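Local coordinates for ribokinase (Staphylococcus aureus, PDB 3RY7), which phosphorylates D-ribose at O-5 with ATP and magnesium, giving D-ribose 5-phosphate, and is activated by monovalent cations, at residues Ser194-Thr199 with Lys205-Tyr210; Ile216-Ile221 with Lys266-Leu271; Thr228-Ala231 with Ser236-Ile239. All blocks are in the same frame, centred on the assembly; numbering follows the deposited sequence.

Interaction 1 (Ser194-Thr199 with Lys205-Tyr210); sequences SGIKVT and KDNANY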
# COMPACT_ATOMS: atom_id res chain seq x y z
N SER A 194 -17.50 -4.50 32.22
CA SER A 194 -18.41 -5.48 32.81
C SER A 194 -17.80 -6.18 34.02
O SER A 194 -18.52 -6.64 34.91
CB SER A 194 -18.77 -6.54 31.79
OG SER A 194 -17.67 -7.40 31.59
N GLY A 195 -16.47 -6.28 34.05
CA GLY A 195 -15.78 -7.02 35.09
C GLY A 195 -15.69 -8.48 34.68
O GLY A 195 -15.09 -9.29 35.40
N ILE A 196 -16.26 -8.81 33.52
CA ILE A 196 -16.35 -10.18 33.03
C ILE A 196 -15.48 -10.43 31.80
O ILE A 196 -15.72 -9.85 30.74
CB ILE A 196 -17.78 -10.55 32.60
CG1 ILE A 196 -18.77 -10.33 33.74
CG2 ILE A 196 -17.82 -11.98 32.11
CD1 ILE A 196 -20.21 -10.39 33.28
N LYS A 197 -14.49 -11.32 31.94
CA LYS A 197 -13.60 -11.66 30.83
C LYS A 197 -14.33 -12.29 29.64
O LYS A 197 -15.32 -13.00 29.81
CB LYS A 197 -12.45 -12.57 31.28
CG LYS A 197 -11.70 -13.24 30.12
CD LYS A 197 -10.20 -13.02 30.18
CE LYS A 197 -9.53 -13.51 28.91
NZ LYS A 197 -8.14 -13.01 28.77
N VAL A 198 -13.82 -12.02 28.44
CA VAL A 198 -14.40 -12.58 27.23
C VAL A 198 -13.59 -13.79 26.82
O VAL A 198 -12.40 -13.68 26.50
CB VAL A 198 -14.43 -11.54 26.10
CG1 VAL A 198 -15.01 -12.16 24.82
CG2 VAL A 198 -15.24 -10.32 26.52
N THR A 199 -14.24 -14.96 26.85
CA THR A 199 -13.61 -16.23 26.50
C THR A 199 -14.49 -17.11 25.62
O THR A 199 -14.28 -17.20 24.41
CB THR A 199 -13.23 -17.03 27.76
OG1 THR A 199 -14.39 -17.22 28.59
CG2 THR A 199 -12.18 -16.29 28.57
N LYS A 205 -22.43 -13.66 26.28
CA LYS A 205 -23.78 -13.49 26.75
C LYS A 205 -23.76 -12.75 28.07
O LYS A 205 -24.54 -11.88 28.28
CB LYS A 205 -24.40 -14.84 27.00
CG LYS A 205 -25.05 -15.47 25.84
CD LYS A 205 -25.58 -16.88 26.23
CE LYS A 205 -25.77 -17.81 25.03
NZ LYS A 205 -25.85 -19.24 25.42
N ASP A 206 -22.88 -13.14 28.96
CA ASP A 206 -22.81 -12.50 30.28
C ASP A 206 -22.45 -11.01 30.18
O ASP A 206 -22.99 -10.18 30.91
CB ASP A 206 -21.79 -13.22 31.18
CG ASP A 206 -22.20 -14.66 31.50
OD1 ASP A 206 -23.42 -14.95 31.49
OD2 ASP A 206 -21.30 -15.48 31.76
N ASN A 207 -21.52 -10.69 29.29
CA ASN A 207 -21.16 -9.30 28.98
C ASN A 207 -22.34 -8.51 28.43
O ASN A 207 -22.74 -7.50 29.01
CB ASN A 207 -19.96 -9.25 28.01
CG ASN A 207 -18.64 -9.18 28.74
OD1 ASN A 207 -18.02 -10.20 29.05
ND2 ASN A 207 -18.21 -7.97 29.05
N ALA A 208 -22.91 -9.00 27.34
CA ALA A 208 -24.12 -8.39 26.78
C ALA A 208 -25.15 -8.10 27.88
O ALA A 208 -25.71 -7.01 27.94
CB ALA A 208 -24.71 -9.28 25.71
N ASN A 209 -25.39 -9.08 28.74
CA ASN A 209 -26.43 -8.96 29.76
C ASN A 209 -26.12 -7.85 30.74
O ASN A 209 -27.03 -7.15 31.22
CB ASN A 209 -26.65 -10.29 30.49
CG ASN A 209 -27.58 -11.21 29.73
OD1 ASN A 209 -28.49 -10.76 29.03
ND2 ASN A 209 -27.37 -12.52 29.86
N TYR A 210 -24.84 -7.68 31.04
CA TYR A 210 -24.42 -6.56 31.85
C TYR A 210 -24.81 -5.25 31.16
O TYR A 210 -25.47 -4.41 31.77
CB TYR A 210 -22.92 -6.56 32.11
CG TYR A 210 -22.50 -5.24 32.69
CD1 TYR A 210 -21.89 -4.27 31.90
CD2 TYR A 210 -22.78 -4.92 34.02
CE1 TYR A 210 -21.53 -3.05 32.42
CE2 TYR A 210 -22.43 -3.69 34.56
CZ TYR A 210 -21.80 -2.76 33.75
OH TYR A 210 -21.45 -1.53 34.26
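S194, the last residue of helix 187-194, comes closest to N207 of helix 201-213, CA to CA 6.1 Å, where the chain turns back between two consecutive helices of the alpha/beta ribokinase fold. The turn is opened by G195, the first residue to leave helical geometry; its phi is positive (86°), and at these angles a CB would collide with the carbonyl O of S194, which only glycine avoids. Serine suits the end of this helix because its short hydroxyl can bend back to its own main chain. With S194 OG lying between the backbone N and the carbonyl carbon (chi1 74°), it accepts from I196 N at 2.8 Å, an ST turn, and is also hydrogen-bonded to A190 O. These two bonds are consistent with a fixed hydroxyl rotamer. The side chain of N207 lies between this hydroxyl and the carbonyl of I196, while V198 meets it from the far end of the loop. V198, a buried beta-branched residue, also packs on E187 and A190, and its N is held by E191 OE2. The side chain of I196 runs nearly perpendicular to that of D206: its tip, CD1, lies 3.7 Å from D206 O and 3.9 Å from D206 CB, so aliphatic bulk covers the helix backbone beneath the partly exposed acid. Y210, its CG anti to the backbone N, lays its broad ring along the end of the first helix. S194 CA stands over one face of that ring, offset toward the rim, in a CH-pi contact 4.1 Å from the centroid.

Interaction 2 (Ile216-Ile221 with Lys266-Leu271); sequences IKTVLI and KSQDNL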
# COMPACT_ATOMS: atom_id res chain seq x y z
N ILE A 216 -28.12 0.02 27.91
CA ILE A 216 -27.60 -0.00 26.53
C ILE A 216 -28.38 -1.02 25.69
O ILE A 216 -28.41 -2.21 26.00
CB ILE A 216 -26.09 -0.34 26.47
CG1 ILE A 216 -25.26 0.80 27.08
CG2 ILE A 216 -25.68 -0.58 25.03
CD1 ILE A 216 -24.32 0.37 28.18
N LYS A 217 -29.02 -0.54 24.63
CA LYS A 217 -29.93 -1.38 23.86
C LYS A 217 -29.26 -2.37 22.91
O LYS A 217 -29.82 -3.42 22.60
CB LYS A 217 -30.88 -0.50 23.06
CG LYS A 217 -32.34 -0.69 23.42
CD LYS A 217 -32.71 0.10 24.65
CE LYS A 217 -33.82 1.07 24.31
NZ LYS A 217 -34.76 1.29 25.46
N THR A 218 -28.07 -2.02 22.43
CA THR A 218 -27.36 -2.85 21.45
C THR A 218 -25.91 -2.96 21.82
O THR A 218 -25.24 -1.95 22.08
CB THR A 218 -27.43 -2.27 20.06
OG1 THR A 218 -28.81 -2.08 19.71
CG2 THR A 218 -26.74 -3.22 19.06
N VAL A 219 -25.42 -4.19 21.84
CA VAL A 219 -24.07 -4.50 22.27
C VAL A 219 -23.35 -5.24 21.16
O VAL A 219 -23.88 -6.22 20.62
CB VAL A 219 -24.08 -5.37 23.53
CG1 VAL A 219 -22.67 -5.66 23.99
CG2 VAL A 219 -24.88 -4.68 24.64
N LEU A 220 -22.16 -4.76 20.79
CA LEU A 220 -21.24 -5.51 19.93
C LEU A 220 -19.93 -5.68 20.67
O LEU A 220 -19.43 -4.74 21.29
CB LEU A 220 -20.91 -4.78 18.63
CG LEU A 220 -21.94 -4.71 17.52
CD1 LEU A 220 -23.22 -4.03 18.01
CD2 LEU A 220 -21.32 -3.96 16.34
N ILE A 221 -19.37 -6.88 20.60
CA ILE A 221 -18.03 -7.08 21.09
C ILE A 221 -17.18 -7.52 19.92
O ILE A 221 -17.41 -8.58 19.34
CB ILE A 221 -17.98 -8.12 22.21
CG1 ILE A 221 -19.00 -7.77 23.30
CG2 ILE A 221 -16.56 -8.22 22.78
CD1 ILE A 221 -19.04 -8.76 24.45
N LYS A 266 -31.83 2.97 10.82
CA LYS A 266 -32.22 3.61 12.08
C LYS A 266 -32.93 2.61 12.99
O LYS A 266 -32.70 2.58 14.19
CB LYS A 266 -33.11 4.82 11.82
CG LYS A 266 -32.48 6.17 12.17
CD LYS A 266 -32.18 6.35 13.66
CE LYS A 266 -32.55 7.78 14.11
NZ LYS A 266 -32.09 8.06 15.50
N SER A 267 -33.79 1.80 12.38
CA SER A 267 -34.58 0.78 13.06
C SER A 267 -33.71 -0.32 13.66
O SER A 267 -34.18 -1.11 14.49
CB SER A 267 -35.56 0.15 12.08
OG SER A 267 -34.89 -0.30 10.91
N GLN A 268 -32.45 -0.37 13.23
CA GLN A 268 -31.51 -1.42 13.63
C GLN A 268 -32.03 -2.84 13.32
O GLN A 268 -31.73 -3.80 14.04
CB GLN A 268 -31.16 -1.30 15.12
CG GLN A 268 -30.33 -0.06 15.47
CD GLN A 268 -29.86 -0.08 16.92
OE1 GLN A 268 -30.03 0.91 17.65
NE2 GLN A 268 -29.28 -1.20 17.35
N ASP A 269 -32.80 -2.96 12.23
CA ASP A 269 -33.36 -4.26 11.85
C ASP A 269 -32.35 -5.09 11.05
O ASP A 269 -32.60 -6.26 10.74
CB ASP A 269 -34.67 -4.07 11.06
CG ASP A 269 -34.47 -3.25 9.78
OD1 ASP A 269 -35.47 -2.70 9.24
OD2 ASP A 269 -33.32 -3.16 9.31
N ASN A 270 -31.21 -4.48 10.73
CA ASN A 270 -30.16 -5.10 9.92
C ASN A 270 -28.81 -5.13 10.62
O ASN A 270 -27.77 -4.88 10.01
CB ASN A 270 -30.02 -4.37 8.59
CG ASN A 270 -29.40 -2.99 8.74
OD1 ASN A 270 -29.63 -2.31 9.74
ND2 ASN A 270 -28.62 -2.58 7.76
N LEU A 271 -28.82 -5.45 11.91
CA LEU A 271 -27.58 -5.56 12.68
C LEU A 271 -26.55 -6.47 12.02
O LEU A 271 -25.40 -6.08 11.84
CB LEU A 271 -27.87 -6.04 14.10
CG LEU A 271 -27.86 -4.94 15.17
CD1 LEU A 271 -28.30 -3.64 14.56
CD2 LEU A 271 -28.75 -5.29 16.36
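T218 and Q268 join a strand of the large central sheet to the turn between helices 252-263 and 271-283, a strand-to-loop contact in the three-layer alpha/beta/alpha sandwich of the ribokinase fold. Their backbones stay well apart, CA to CA 9.0 Å, so side chains alone bridge the two segments. The polar part is a single hydrogen bond. Q268 NE2 donates to T218 OG1 at 2.6 Å, bent to 151° at the hydrogen, and the hydroxyl lies close to the plane of the glutamine amide. Glutamine suits the position because it is long enough to span the distance: its chain runs extended beyond CG, and the two side chains run antiparallel past one another. Threonine suits the other end because it can offer a hydroxyl to the loop and a methyl to the start of the following helix. Its OG1 sits beside the backbone N (chi1 -55°), which puts CG2 anti to that nitrogen and turned to the leucine. Around this bond T218 keeps its place in the sheet through backbone bonds to D181 and I183, and both T218 and Q268 also touch I182. Within the turn, Q268 has left-handed helical backbone angles (phi 57°), and its side chain points toward the strand. The apolar part belongs to L271, the first residue of helix 271-283, a buried branched side chain that also packs on F230 and L264. It meets the threonine tip to tip, T218 CG2 lying 4.0 Å from L271 CD2.

Interaction 3 (Thr228-Ala231 with Ser236-Ile239); sequences TYFA and SQHI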
# COMPACT_ATOMS: atom_id res chain seq x y z
N THR A 228 -16.97 -10.97 15.30
CA THR A 228 -17.78 -10.02 16.06
C THR A 228 -18.99 -10.70 16.70
O THR A 228 -19.71 -11.43 16.04
CB THR A 228 -18.34 -8.90 15.16
OG1 THR A 228 -17.36 -8.49 14.21
CG2 THR A 228 -18.76 -7.70 16.02
N TYR A 229 -19.21 -10.42 17.98
CA TYR A 229 -20.43 -10.83 18.68
C TYR A 229 -21.39 -9.64 18.85
O TYR A 229 -20.96 -8.51 19.12
CB TYR A 229 -20.08 -11.42 20.05
CG TYR A 229 -21.27 -11.80 20.92
CD1 TYR A 229 -21.58 -11.04 22.05
CD2 TYR A 229 -22.06 -12.90 20.63
CE1 TYR A 229 -22.66 -11.36 22.86
CE2 TYR A 229 -23.14 -13.24 21.45
CZ TYR A 229 -23.43 -12.46 22.56
OH TYR A 229 -24.49 -12.76 23.38
N PHE A 230 -22.68 -9.89 18.69
CA PHE A 230 -23.66 -8.88 19.05
C PHE A 230 -24.87 -9.42 19.82
O PHE A 230 -25.17 -10.62 19.79
CB PHE A 230 -24.06 -8.03 17.84
CG PHE A 230 -25.16 -8.60 17.01
CD1 PHE A 230 -24.88 -9.46 15.97
CD2 PHE A 230 -26.48 -8.26 17.26
CE1 PHE A 230 -25.89 -9.98 15.19
CE2 PHE A 230 -27.50 -8.77 16.48
CZ PHE A 230 -27.21 -9.64 15.44
N ALA A 231 -25.54 -8.52 20.52
CA ALA A 231 -26.74 -8.84 21.28
C ALA A 231 -27.67 -7.63 21.43
O ALA A 231 -27.22 -6.48 21.56
CB ALA A 231 -26.36 -9.38 22.65
N SER A 236 -29.03 -12.49 19.57
CA SER A 236 -27.72 -12.90 20.06
C SER A 236 -27.07 -13.69 18.95
O SER A 236 -27.56 -14.76 18.58
CB SER A 236 -27.83 -13.74 21.33
OG SER A 236 -26.54 -13.99 21.90
N GLN A 237 -25.99 -13.15 18.41
CA GLN A 237 -25.33 -13.76 17.26
C GLN A 237 -23.82 -13.55 17.29
O GLN A 237 -23.31 -12.53 17.76
CB GLN A 237 -25.94 -13.22 15.96
CG GLN A 237 -25.53 -13.96 14.70
CD GLN A 237 -26.40 -13.57 13.52
OE1 GLN A 237 -27.51 -13.07 13.70
NE2 GLN A 237 -25.90 -13.80 12.30
N HIS A 238 -23.10 -14.56 16.82
CA HIS A 238 -21.65 -14.49 16.66
C HIS A 238 -21.38 -14.58 15.15
O HIS A 238 -21.77 -15.54 14.50
CB HIS A 238 -21.00 -15.64 17.43
CG HIS A 238 -19.51 -15.70 17.30
ND1 HIS A 238 -18.85 -15.56 16.10
CD2 HIS A 238 -18.55 -15.95 18.23
CE1 HIS A 238 -17.55 -15.68 16.30
NE2 HIS A 238 -17.34 -15.92 17.58
N ILE A 239 -20.74 -13.55 14.60
CA ILE A 239 -20.48 -13.47 13.16
C ILE A 239 -18.99 -13.53 12.84
O ILE A 239 -18.20 -12.82 13.45
CB ILE A 239 -21.05 -12.17 12.57
CG1 ILE A 239 -22.55 -12.08 12.83
CG2 ILE A 239 -20.74 -12.08 11.08
CD1 ILE A 239 -23.31 -11.42 11.71
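Q237 O is held by strand 228-231 in two ways: F230 N donates to it at 2.9 Å, almost straight at 171° at the hydrogen, while Y229 CA lies 3.5 Å from Q237 O in a weaker CA-H...O contact. The same pair of residues is closed by Q237 N donating to F230 O, and T228 with I239 forms the other hydrogen-bonded pair, I239 N reaching T228 O at 2.8 Å. Y229 with H238 and A231 with S236 are the non-hydrogen-bonded pairs between and beyond them. Side chains add links on each face. On the face of A231 and H238, Y229 has its CG anti to the backbone N (chi1 176°), and its ring stretches along the strand until Y229 OH meets S236 OG at 2.8 Å, near the ring plane; either hydroxyl may donate. Tyrosine fits here by combining a ring that packs on helix 201-213 with a hydroxyl that meets the exposed S236, while small A231 lets A208 of that helix come near. On the face of T228 and I239, F230 and Q237 extend alongside one another in the same direction, with F230 CE1 packed tightly at 3.3 Å from Q237 CB and the ring 42° from the amide plane. F230 also meets L271 and I275 of helix 271-283, and T228 OG1 is bonded to N279, probably an ATP-binding residue. The antiparallel strands, whose axes approach to 4.7 Å, form a beta hairpin closing one edge of the large sheet of the ribokinase fold, beside the probable ATP site.

Overall arrangement
The three contacts meet at one end of the large sheet, with helix 201-213 over one face and L271 on the other. Interaction 3 is nested within the chain loop closed by interaction 2, their centres about 10 Å apart, and the sheet runs on between them: I221 N lies 2.7 Å from Y229 O. Helix 201-213, from interaction 1, lies over the hairpin, with A208 CB 3.5 Å from A231 CB, and over the strand, with N207 CB 3.7 Å from I221 CD1. L271 packs against F230. The probable ATP site adjoins this region: side chains of V198 and H238 each come within about 4 Å of that of L223, and that of T228 within about 3 Å of that of N279.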